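Local coordinates for protein putative sugar phosphate isomerase (Acidithiobacillus ferrooxidans, PDB 3L2H) that is a putative sugar phosphate isomerase of the cupin family, probably metal-binding, whose substrate and reaction remain to be established, at residues Q12-M17 against K35-A40; H66-A71 against D125-D130; T82-Q87 against H101-S106; S59-L64 against P132-R137. All coordinates share one frame; numbering follows the deposited sequence.

In the fold
Contact 1 closes first along the chain and stands apart, its centre about 24 to 29 Å from those of the other three; it sets helix 11-16 against the end of strand 27-36 in the six-stranded sheet. Contacts 2, 3 and 4 lie closer together, with centres about 10 to 15 Å apart. The segments of contact 4 enclose those of contact 2 in sequence, which in turn enclose those of contact 3. Contacts 2 and 4 share the sheet of strands 126-131 and 136-141 and are joined by the Asp130-Arg137 salt bridge. All three touch one bound 1,2-ethanediol beside His63, Glu70 and His105, probably marking the metal pocket expected of a cupin.

Contact 1 of 4, residues Q12-M17 against K35-A40; sequences QEISRM and KSLGDA
The selenomethionine side chain of Met17 runs alongside the aliphatic stem of Lys35 in the opposite direction, so that CE at its tip lies 4.0 Å from Lys35 CB while, nearer the backbone, Met17 CB meets Lys35 CD. The lysine is extended beyond CG (chi2 177°), and this length carries its ammonium group to carbonyls in the last turn of the helix. There Lys35 NZ donates to Ile14 O at 2.9 Å and more weakly to Ser15 O at 3.3 Å. Ile14 O also accepts from Met17 N, and the two donors come from opposite faces of the carbonyl plane. Water 1 joins the group by accepting from Lys35 NZ at 2.8 Å and donating to Ser15 O.

Beside this pairing, Leu37 presents CD2 to Ile14 CG1 and CD1, both at 4.0 Å, the two side chains crossing at about a right angle; the selenium of Met17 lies 4.2 Å from the same methyl. Leu9 of strand 8-9 and Phe95 of the second subunit also pack on Leu37. The sulfonate of a bound 3-cyclohexyl-1-propylsulfonic acid, probably from the crystallisation liquor, forms a salt bridge with Lys35 NZ and probably shares in balancing its charge. A positive group set against these carbonyls would probably offset part of the negative pole of the helix.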
# COMPACT_ATOMS: atom_id res chain seq x y z
N GLN B 12 -0.33 -13.79 33.58
CA GLN B 12 -0.87 -13.10 34.77
C GLN B 12 -1.09 -11.62 34.52
O GLN B 12 -2.05 -11.05 35.01
CB GLN B 12 0.06 -13.35 35.98
CG GLN B 12 -0.42 -12.73 37.29
CD GLN B 12 0.35 -13.23 38.52
OE1 GLN B 12 0.97 -14.33 38.49
NE2 GLN B 12 0.32 -12.47 39.56
N GLU B 13 -0.21 -10.99 33.76
CA GLU B 13 -0.45 -9.60 33.36
C GLU B 13 -1.76 -9.48 32.59
O GLU B 13 -2.55 -8.56 32.79
CB GLU B 13 0.69 -9.05 32.51
CG GLU B 13 2.01 -8.81 33.30
CD GLU B 13 3.10 -8.35 32.38
OE1 GLU B 13 3.19 -7.11 32.12
OE2 GLU B 13 3.85 -9.21 31.88
N ILE B 14 -1.97 -10.41 31.69
CA ILE B 14 -3.17 -10.41 30.86
C ILE B 14 -4.42 -10.67 31.73
O ILE B 14 -5.43 -9.94 31.62
CB ILE B 14 -3.09 -11.44 29.75
CG1 ILE B 14 -1.99 -10.99 28.74
CG2 ILE B 14 -4.50 -11.61 29.11
CD1 ILE B 14 -1.64 -12.00 27.62
N SER B 15 -4.35 -11.67 32.61
CA SER B 15 -5.55 -11.99 33.38
C SER B 15 -5.93 -10.82 34.27
O SER B 15 -7.11 -10.54 34.47
CB SER B 15 -5.39 -13.30 34.17
OG SER B 15 -4.41 -13.18 35.15
N ARG B 16 -4.93 -10.09 34.74
CA ARG B 16 -5.18 -8.93 35.58
C ARG B 16 -5.64 -7.70 34.81
O ARG B 16 -6.20 -6.78 35.43
CB ARG B 16 -3.92 -8.55 36.35
CG ARG B 16 -3.54 -9.56 37.43
CD ARG B 16 -2.28 -9.10 38.12
NE ARG B 16 -2.40 -7.71 38.49
CZ ARG B 16 -2.85 -7.25 39.66
NH1 ARG B 16 -3.18 -8.03 40.68
NH2 ARG B 16 -2.94 -5.95 39.81
N MSE B 17 -5.41 -7.62 33.52
CA MSE B 17 -5.88 -6.44 32.74
C MSE B 17 -7.38 -6.23 32.93
O MSE B 17 -8.13 -7.19 32.94
CB MSE B 17 -5.61 -6.60 31.24
CG MSE B 17 -4.20 -6.39 30.82
SE MSE B 17 -3.93 -6.89 28.99
CE MSE B 17 -4.86 -5.29 28.22
N LYS B 35 -9.51 -7.01 25.72
CA LYS B 35 -8.13 -6.77 26.10
C LYS B 35 -7.28 -6.70 24.83
O LYS B 35 -7.08 -7.70 24.16
CB LYS B 35 -7.65 -7.88 27.03
CG LYS B 35 -8.46 -7.95 28.38
CD LYS B 35 -7.99 -9.13 29.28
CE LYS B 35 -8.86 -9.26 30.50
NZ LYS B 35 -8.30 -10.32 31.45
N SER B 36 -6.82 -5.51 24.50
CA SER B 36 -6.12 -5.33 23.27
C SER B 36 -4.62 -5.62 23.49
O SER B 36 -3.82 -4.77 23.98
CB SER B 36 -6.33 -3.95 22.70
OG SER B 36 -5.53 -3.81 21.51
N LEU B 37 -4.26 -6.85 23.21
CA LEU B 37 -2.88 -7.29 23.42
C LEU B 37 -1.93 -6.51 22.48
O LEU B 37 -0.86 -6.02 22.87
CB LEU B 37 -2.77 -8.79 23.21
CG LEU B 37 -3.71 -9.67 24.04
CD1 LEU B 37 -3.34 -11.16 23.81
CD2 LEU B 37 -3.73 -9.26 25.56
N GLY B 38 -2.36 -6.34 21.23
CA GLY B 38 -1.57 -5.60 20.26
C GLY B 38 -1.35 -4.16 20.64
O GLY B 38 -0.22 -3.68 20.54
N ASP B 39 -2.38 -3.46 21.15
CA ASP B 39 -2.16 -2.04 21.49
C ASP B 39 -1.27 -1.92 22.69
O ASP B 39 -0.48 -0.97 22.79
CB ASP B 39 -3.50 -1.30 21.74
CG ASP B 39 -4.28 -1.12 20.44
OD1 ASP B 39 -3.70 -0.48 19.51
OD2 ASP B 39 -5.41 -1.67 20.32
N ALA B 40 -1.37 -2.88 23.60
CA ALA B 40 -0.55 -2.90 24.80
C ALA B 40 0.94 -2.97 24.44
O ALA B 40 1.76 -2.38 25.13
CB ALA B 40 -0.94 -4.06 25.74
O HOH W 1 -10.04 -9.84 33.55

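Contact 2 of 4, residues H66-A71 against D125-D130; sequences HYEEEA and DQDVVD. With EDO (1,2-ethanediol), chain N.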
# COMPACT_ATOMS: atom_id res chain seq x y z
N HIS B 66 -14.70 -5.81 3.34
CA HIS B 66 -14.30 -5.87 1.95
C HIS B 66 -12.77 -5.89 1.75
O HIS B 66 -12.33 -6.33 0.70
CB HIS B 66 -14.86 -4.65 1.19
CG HIS B 66 -16.34 -4.66 1.03
ND1 HIS B 66 -16.96 -4.24 -0.12
CD2 HIS B 66 -17.33 -5.04 1.88
CE1 HIS B 66 -18.27 -4.35 0.03
NE2 HIS B 66 -18.52 -4.84 1.23
N TYR B 67 -12.00 -5.36 2.71
CA TYR B 67 -10.54 -5.27 2.59
C TYR B 67 -9.76 -5.84 3.77
O TYR B 67 -8.66 -6.39 3.57
CB TYR B 67 -10.11 -3.78 2.39
CG TYR B 67 -10.46 -3.28 1.02
CD1 TYR B 67 -9.60 -3.49 -0.05
CD2 TYR B 67 -11.66 -2.66 0.78
CE1 TYR B 67 -9.96 -3.06 -1.33
CE2 TYR B 67 -12.04 -2.22 -0.51
CZ TYR B 67 -11.19 -2.41 -1.54
OH TYR B 67 -11.52 -2.01 -2.82
N GLU B 68 -10.25 -5.69 4.98
CA GLU B 68 -9.56 -6.26 6.14
C GLU B 68 -9.93 -7.73 6.40
O GLU B 68 -11.11 -8.08 6.48
CB GLU B 68 -9.84 -5.47 7.42
CG GLU B 68 -9.20 -4.07 7.52
CD GLU B 68 -9.48 -3.37 8.84
OE1 GLU B 68 -10.26 -3.91 9.67
OE2 GLU B 68 -8.91 -2.27 9.10
N GLU B 69 -8.91 -8.59 6.50
CA GLU B 69 -9.10 -9.95 6.98
C GLU B 69 -9.33 -9.98 8.49
O GLU B 69 -8.89 -9.09 9.22
CB GLU B 69 -7.89 -10.83 6.59
CG GLU B 69 -7.88 -11.04 5.08
CD GLU B 69 -6.78 -11.94 4.60
OE1 GLU B 69 -5.81 -12.10 5.35
OE2 GLU B 69 -6.92 -12.47 3.47
N GLU B 70 -10.01 -11.02 8.96
CA GLU B 70 -10.34 -11.17 10.37
C GLU B 70 -10.31 -12.67 10.67
O GLU B 70 -10.61 -13.46 9.78
CB GLU B 70 -11.75 -10.60 10.60
CG GLU B 70 -12.26 -10.65 11.94
CD GLU B 70 -13.53 -9.80 12.11
OE1 GLU B 70 -14.41 -9.69 11.20
OE2 GLU B 70 -13.61 -9.23 13.19
N ALA B 71 -10.00 -13.05 11.91
CA ALA B 71 -10.06 -14.44 12.32
C ALA B 71 -10.33 -14.55 13.81
O ALA B 71 -10.09 -13.59 14.56
CB ALA B 71 -8.75 -15.17 11.96
N ASP B 125 -5.84 1.44 6.60
CA ASP B 125 -6.31 2.81 6.52
C ASP B 125 -7.66 2.95 5.79
O ASP B 125 -8.39 3.89 6.09
CB ASP B 125 -5.29 3.67 5.80
CG ASP B 125 -4.09 4.03 6.67
OD1 ASP B 125 -4.12 3.87 7.89
OD2 ASP B 125 -3.12 4.55 6.10
N GLN B 126 -7.94 2.07 4.85
CA GLN B 126 -9.22 2.04 4.14
C GLN B 126 -9.91 0.67 4.21
O GLN B 126 -9.29 -0.38 3.97
CB GLN B 126 -9.05 2.40 2.66
CG GLN B 126 -8.54 3.84 2.38
CD GLN B 126 -8.45 4.14 0.85
OE1 GLN B 126 -7.39 3.93 0.29
NE2 GLN B 126 -9.59 4.57 0.18
N ASP B 127 -11.21 0.69 4.43
CA ASP B 127 -12.01 -0.54 4.41
C ASP B 127 -13.44 -0.15 4.11
O ASP B 127 -13.83 1.03 4.17
CB ASP B 127 -11.88 -1.26 5.76
CG ASP B 127 -12.35 -2.73 5.75
OD1 ASP B 127 -12.50 -3.34 4.67
OD2 ASP B 127 -12.54 -3.24 6.88
N VAL B 128 -14.23 -1.15 3.78
CA VAL B 128 -15.64 -1.01 3.56
C VAL B 128 -16.24 -2.16 4.35
O VAL B 128 -15.75 -3.30 4.26
CB VAL B 128 -16.03 -1.08 2.10
CG1 VAL B 128 -17.58 -0.95 1.96
CG2 VAL B 128 -15.29 -0.01 1.27
N VAL B 129 -17.23 -1.88 5.17
CA VAL B 129 -17.84 -2.92 5.97
C VAL B 129 -19.34 -2.88 5.79
O VAL B 129 -19.94 -1.81 5.94
CB VAL B 129 -17.52 -2.77 7.45
CG1 VAL B 129 -18.14 -3.98 8.25
CG2 VAL B 129 -16.00 -2.64 7.67
N ASP B 130 -19.94 -4.04 5.51
CA ASP B 130 -21.37 -4.13 5.36
C ASP B 130 -21.99 -4.67 6.62
O ASP B 130 -21.46 -5.59 7.23
CB ASP B 130 -21.77 -5.03 4.21
CG ASP B 130 -21.55 -4.37 2.87
OD1 ASP B 130 -21.59 -3.13 2.83
OD2 ASP B 130 -21.26 -5.09 1.88
C1 EDO N . -15.39 -10.26 15.90
O1 EDO N . -15.59 -9.64 14.61
C2 EDO N . -15.58 -11.76 15.80
O2 EDO N . -17.00 -12.02 15.74
O HOH W 2 -12.38 -2.03 9.22
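Asp127 OD1 takes two backbone N-H groups in a row: Tyr67 N at 2.9 Å, reaching it nearly end-on to the C-O bond, and Glu68 N at 3.3 Å, a weak bond. The torsion at chi1 (-164°) sets the carboxylate anti to its own backbone N and brings it to the backbone N-H groups of Tyr67 and Glu68. Its other oxygen, OD2, accepts from water 2 at 2.6 Å and is also bonded to His65 ND1. Glu68 OE1 lies 3.7 Å from Asp127 OD2, two like charges that water 2 probably eases by donating to both, weakly to Glu68; the second glutamate oxygen, OE2, is held by Leu124 N and Arg140.

His66 is fixed on several sides. Its backbone N donates to Val128 O at 2.9 Å, Val128 CG1 sits over one ring face in a CH-pi contact, 3.9 Å from the centroid, and NE2 donates to Asp130 OD2 at 2.8 Å. That oxygen lies in the ring plane of His66, yet the ring comes at the carboxylate from above, the two planes being 85° apart. Asp130 OD1 pairs with Arg137. Val128 N is buried here without a partner in the model.

Segment 66-71 thus crosses from strand 64-65 of the four-stranded sheet to strand 70-76 of the six-stranded one, resting on strand 126-131, with strand 136-141 on that strand's other side and Tyr67 OH bonded to Asn142 of the third subunit.

Contact 3 of 4, residues T82-Q87 against H101-S106; sequences TMENDQ and HAAAHS. With EDO (1,2-ethanediol), chain N.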
# COMPACT_ATOMS: atom_id res chain seq x y z
N THR B 82 -22.68 -17.70 13.28
CA THR B 82 -23.53 -17.50 12.13
C THR B 82 -22.68 -16.97 10.99
O THR B 82 -21.99 -15.98 11.16
CB THR B 82 -24.67 -16.49 12.45
OG1 THR B 82 -25.48 -17.05 13.47
CG2 THR B 82 -25.52 -16.15 11.23
N MSE B 83 -22.73 -17.65 9.84
CA MSE B 83 -22.07 -17.20 8.62
C MSE B 83 -23.05 -17.32 7.49
O MSE B 83 -23.58 -18.39 7.25
CB MSE B 83 -20.82 -18.02 8.28
CG MSE B 83 -19.73 -17.90 9.27
SE MSE B 83 -18.07 -18.84 8.70
CE MSE B 83 -18.69 -20.70 8.94
N GLU B 84 -23.32 -16.20 6.81
CA GLU B 84 -24.35 -16.16 5.78
C GLU B 84 -25.64 -16.81 6.32
O GLU B 84 -26.11 -16.40 7.37
CB GLU B 84 -23.83 -16.78 4.49
CG GLU B 84 -22.60 -16.03 3.93
CD GLU B 84 -22.97 -14.65 3.39
OE1 GLU B 84 -24.02 -14.54 2.69
OE2 GLU B 84 -22.26 -13.67 3.68
N ASN B 85 -26.19 -17.82 5.66
CA ASN B 85 -27.42 -18.47 6.13
C ASN B 85 -27.18 -19.71 7.00
O ASN B 85 -28.04 -20.63 7.02
CB ASN B 85 -28.31 -19.00 4.97
CG ASN B 85 -28.54 -18.01 3.85
OD1 ASN B 85 -28.33 -16.80 4.00
ND2 ASN B 85 -29.00 -18.53 2.71
N ASP B 86 -26.03 -19.82 7.66
CA ASP B 86 -25.70 -21.09 8.32
C ASP B 86 -25.28 -20.79 9.74
O ASP B 86 -24.71 -19.73 10.02
CB ASP B 86 -24.56 -21.81 7.57
CG ASP B 86 -24.82 -21.94 6.06
OD1 ASP B 86 -25.97 -22.26 5.70
OD2 ASP B 86 -23.89 -21.71 5.25
N GLN B 87 -25.53 -21.75 10.63
CA GLN B 87 -25.08 -21.64 12.00
C GLN B 87 -24.27 -22.86 12.34
O GLN B 87 -24.63 -23.95 11.94
CB GLN B 87 -26.24 -21.56 12.95
CG GLN B 87 -27.11 -20.37 12.73
CD GLN B 87 -27.80 -20.02 14.00
OE1 GLN B 87 -27.70 -18.88 14.47
NE2 GLN B 87 -28.41 -21.02 14.63
N HIS B 101 -14.55 -10.23 1.66
CA HIS B 101 -15.79 -10.56 0.92
C HIS B 101 -16.29 -11.99 0.97
O HIS B 101 -17.18 -12.35 0.17
CB HIS B 101 -15.62 -10.33 -0.59
CG HIS B 101 -15.35 -8.94 -0.97
ND1 HIS B 101 -16.38 -8.04 -1.18
CD2 HIS B 101 -14.19 -8.28 -1.21
CE1 HIS B 101 -15.85 -6.87 -1.54
NE2 HIS B 101 -14.53 -6.98 -1.55
N ALA B 102 -15.80 -12.80 1.88
CA ALA B 102 -16.10 -14.21 1.85
C ALA B 102 -17.43 -14.53 2.50
O ALA B 102 -18.22 -15.26 1.92
CB ALA B 102 -14.98 -15.00 2.54
N ALA B 103 -17.70 -13.99 3.70
CA ALA B 103 -18.92 -14.34 4.40
C ALA B 103 -19.20 -13.35 5.54
O ALA B 103 -18.31 -13.06 6.34
CB ALA B 103 -18.80 -15.73 4.97
N ALA B 104 -20.42 -12.83 5.61
CA ALA B 104 -20.86 -12.05 6.78
C ALA B 104 -20.96 -13.00 7.98
O ALA B 104 -21.36 -14.15 7.82
CB ALA B 104 -22.21 -11.37 6.49
N HIS B 105 -20.61 -12.52 9.16
CA HIS B 105 -20.69 -13.34 10.35
C HIS B 105 -20.94 -12.58 11.62
O HIS B 105 -20.69 -11.37 11.70
CB HIS B 105 -19.37 -14.13 10.53
CG HIS B 105 -18.39 -13.46 11.43
ND1 HIS B 105 -17.50 -12.51 10.99
CD2 HIS B 105 -18.17 -13.60 12.77
CE1 HIS B 105 -16.78 -12.08 12.02
NE2 HIS B 105 -17.15 -12.74 13.11
N SER B 106 -21.39 -13.33 12.61
CA SER B 106 -21.38 -12.92 13.99
C SER B 106 -21.27 -14.19 14.85
O SER B 106 -21.51 -15.29 14.38
CB SER B 106 -22.61 -12.09 14.38
OG SER B 106 -23.82 -12.81 14.14
C1 EDO N . -15.39 -10.26 15.90
O1 EDO N . -15.59 -9.64 14.61
C2 EDO N . -15.58 -11.76 15.80
O2 EDO N . -17.00 -12.02 15.74
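Glu84 is bonded to Ala104 twice, once through its backbone and once through its side chain, while standing at a positive phi (47°) that is unusual for a residue other than glycine. Its N donates to Ala104 O at 3.0 Å. A bend at chi2 (-69°) folds the chain back to Ala104, whose N meets Glu84 OE2 at 2.8 Å on the anti side, 15° out of the carboxylate plane. On the way Glu84 CG passes over Ala103 CB at 4.0 Å. With alanine in place of Glu84, Ala104 N would probably lose its carboxylate acceptor and the Ala103 methyl the CG that packs on it.

The positive phi belongs to the first corner of a type II' turn from Met83 to Asp86, which joins strands 79-83 and 86-90 in a tight hairpin. Ahead of it, Thr82 and Ser106 form an antiparallel hydrogen-bonded pair, Thr82 N to Ser106 O at 2.9 Å and Ser106 N to Thr82 O at 3.1 Å. Met83 and His105 follow as a non-hydrogen-bonded pair whose CA atoms are only 4.4 Å apart, with Met83 CA meeting Ala104 O in a C-H...O contact and the selenomethionine CG lying against His105 CB. The His105 ring leads off from the strand pair, stacks on Phe98 and bonds the ethanediol O2 through NE2 at 2.7 Å.

Within its three-stranded sheet the contact joins central strand 79-83 to outer strand 105-108. Phe98 and Val96 of strand 95-98 cover Met83, and Tyr62 lies over Thr82, Ala104 and Ser106.

Contact 4 of 4, residues S59-L64 against P132-R137; sequences STEYHL and PNQHKR. With EDO (1,2-ethanediol), chain N.
The Tyr62 ring and Asn133 amide planes are only 10° apart, but ND2 comes in obliquely, 3.6 Å from Tyr62 CD2. Pro132 CG approaches the same ring obliquely, 4.0 Å from Tyr62 CE2, while Ala104 and Ser106 also pack on the tyrosine. The other flat group, His63, has Glu61 O at its edge in the ring plane, receiving ND1 at 2.9 Å; the ethanediol O1 also lies at that ring's edge, and NE2 is bonded to Glu70.

Across the contact, Glu61 OE2 collects three donors. Gln134 NE2 reaches it at 2.8 Å in an almost straight bond (170°), from above the carboxylate plane, while the acceptor stays in the plane of the amide. Water 3 donates to this oxygen and to Tyr62 O and accepts from Asn133 N; water 4 donates to OE2 and accepts from Asn133 ND2 at 2.9 Å. A bend at chi2 (66°) turns the glutamate chain toward the turn at 132-135. A leucine in place of Glu61 would probably leave the Gln134 amide and both waters without their shared acceptor, so that the turn could shift.

That turn joins strands 126-131 and 136-141 and ends in a G1 beta bulge, His135 and Lys136 facing Tyr131. Segment 59-64 carries His63, which with His65, Glu70 and His105 is consistent with the three-histidine, one-glutamate metal site of cupins, although here an ethanediol lies beside these residues.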
# COMPACT_ATOMS: atom_id res chain seq x y z
N SER B 59 -20.54 -11.24 19.72
CA SER B 59 -19.20 -10.75 19.47
C SER B 59 -19.16 -9.43 18.71
O SER B 59 -18.15 -8.71 18.79
CB SER B 59 -18.41 -11.82 18.68
OG SER B 59 -18.85 -12.00 17.34
N THR B 60 -20.24 -9.13 17.98
CA THR B 60 -20.22 -8.05 17.01
C THR B 60 -21.62 -7.82 16.46
O THR B 60 -22.56 -8.48 16.87
CB THR B 60 -19.27 -8.43 15.81
OG1 THR B 60 -19.01 -7.29 15.01
CG2 THR B 60 -19.90 -9.57 14.98
N GLU B 61 -21.78 -6.84 15.57
CA GLU B 61 -22.96 -6.80 14.71
C GLU B 61 -22.60 -7.54 13.46
O GLU B 61 -21.52 -7.32 12.89
CB GLU B 61 -23.36 -5.37 14.36
CG GLU B 61 -24.43 -5.28 13.26
CD GLU B 61 -25.78 -5.85 13.65
OE1 GLU B 61 -25.99 -6.13 14.85
OE2 GLU B 61 -26.69 -6.02 12.76
N TYR B 62 -23.45 -8.47 13.04
CA TYR B 62 -23.30 -9.24 11.79
C TYR B 62 -22.72 -8.38 10.69
O TYR B 62 -23.32 -7.38 10.31
CB TYR B 62 -24.66 -9.75 11.39
CG TYR B 62 -24.74 -10.74 10.25
CD1 TYR B 62 -24.20 -12.02 10.36
CD2 TYR B 62 -25.36 -10.39 9.06
CE1 TYR B 62 -24.31 -12.95 9.30
CE2 TYR B 62 -25.49 -11.29 8.02
CZ TYR B 62 -24.96 -12.56 8.14
OH TYR B 62 -25.08 -13.42 7.11
N HIS B 63 -21.53 -8.77 10.19
CA HIS B 63 -20.83 -7.90 9.26
C HIS B 63 -19.91 -8.63 8.26
O HIS B 63 -19.54 -9.80 8.44
CB HIS B 63 -20.00 -6.87 10.06
CG HIS B 63 -18.82 -7.46 10.74
ND1 HIS B 63 -18.85 -7.91 12.04
CD2 HIS B 63 -17.59 -7.80 10.26
CE1 HIS B 63 -17.68 -8.43 12.36
NE2 HIS B 63 -16.90 -8.41 11.29
N LEU B 64 -19.54 -7.89 7.22
CA LEU B 64 -18.68 -8.36 6.14
C LEU B 64 -17.67 -7.28 5.84
O LEU B 64 -18.05 -6.14 5.54
CB LEU B 64 -19.51 -8.61 4.89
CG LEU B 64 -18.74 -9.08 3.66
CD1 LEU B 64 -18.20 -10.50 3.83
CD2 LEU B 64 -19.65 -9.03 2.44
N PRO B 132 -25.38 -6.13 6.98
CA PRO B 132 -26.60 -6.44 6.21
C PRO B 132 -27.91 -6.36 7.02
O PRO B 132 -28.93 -5.96 6.46
CB PRO B 132 -26.36 -7.86 5.70
CG PRO B 132 -24.83 -8.08 5.77
CD PRO B 132 -24.34 -7.19 6.89
N ASN B 133 -27.87 -6.68 8.31
CA ASN B 133 -29.10 -6.70 9.12
C ASN B 133 -29.57 -5.30 9.47
O ASN B 133 -30.76 -5.12 9.81
CB ASN B 133 -28.97 -7.56 10.39
CG ASN B 133 -28.84 -9.05 10.06
OD1 ASN B 133 -29.18 -9.50 8.95
ND2 ASN B 133 -28.34 -9.82 11.00
N GLN B 134 -28.68 -4.33 9.35
CA GLN B 134 -29.04 -2.96 9.54
C GLN B 134 -29.23 -2.21 8.19
O GLN B 134 -29.55 -1.06 8.22
CB GLN B 134 -27.98 -2.22 10.38
CG GLN B 134 -27.66 -2.93 11.73
CD GLN B 134 -28.88 -3.21 12.54
OE1 GLN B 134 -29.82 -2.40 12.58
NE2 GLN B 134 -28.92 -4.37 13.19
N HIS B 135 -29.01 -2.87 7.05
CA HIS B 135 -29.14 -2.23 5.74
C HIS B 135 -28.19 -1.03 5.61
O HIS B 135 -28.55 0.01 5.06
CB HIS B 135 -30.61 -1.82 5.52
CG HIS B 135 -31.02 -1.69 4.10
ND1 HIS B 135 -31.50 -0.51 3.57
CD2 HIS B 135 -31.03 -2.59 3.09
CE1 HIS B 135 -31.82 -0.71 2.30
NE2 HIS B 135 -31.52 -1.95 1.97
N LYS B 136 -26.97 -1.20 6.12
CA LYS B 136 -25.97 -0.13 6.09
C LYS B 136 -24.60 -0.60 5.57
O LYS B 136 -24.19 -1.71 5.82
CB LYS B 136 -25.77 0.46 7.50
CG LYS B 136 -27.00 1.25 8.01
CD LYS B 136 -26.83 1.61 9.41
CE LYS B 136 -28.17 2.07 10.08
NZ LYS B 136 -28.98 2.93 9.20
N ARG B 137 -23.92 0.32 4.90
CA ARG B 137 -22.57 0.13 4.44
C ARG B 137 -21.74 1.23 5.07
O ARG B 137 -22.12 2.41 5.02
CB ARG B 137 -22.47 0.22 2.92
CG ARG B 137 -21.03 0.13 2.40
CD ARG B 137 -20.98 -0.20 0.91
NE ARG B 137 -21.26 -1.60 0.69
CZ ARG B 137 -21.27 -2.18 -0.50
NH1 ARG B 137 -20.99 -1.47 -1.59
NH2 ARG B 137 -21.53 -3.47 -0.61
C1 EDO N . -15.39 -10.26 15.90
O1 EDO N . -15.59 -9.64 14.61
C2 EDO N . -15.58 -11.76 15.80
O2 EDO N . -17.00 -12.02 15.74
O HOH W 3 -25.81 -6.48 10.18
O HOH W 4 -27.75 -8.38 13.47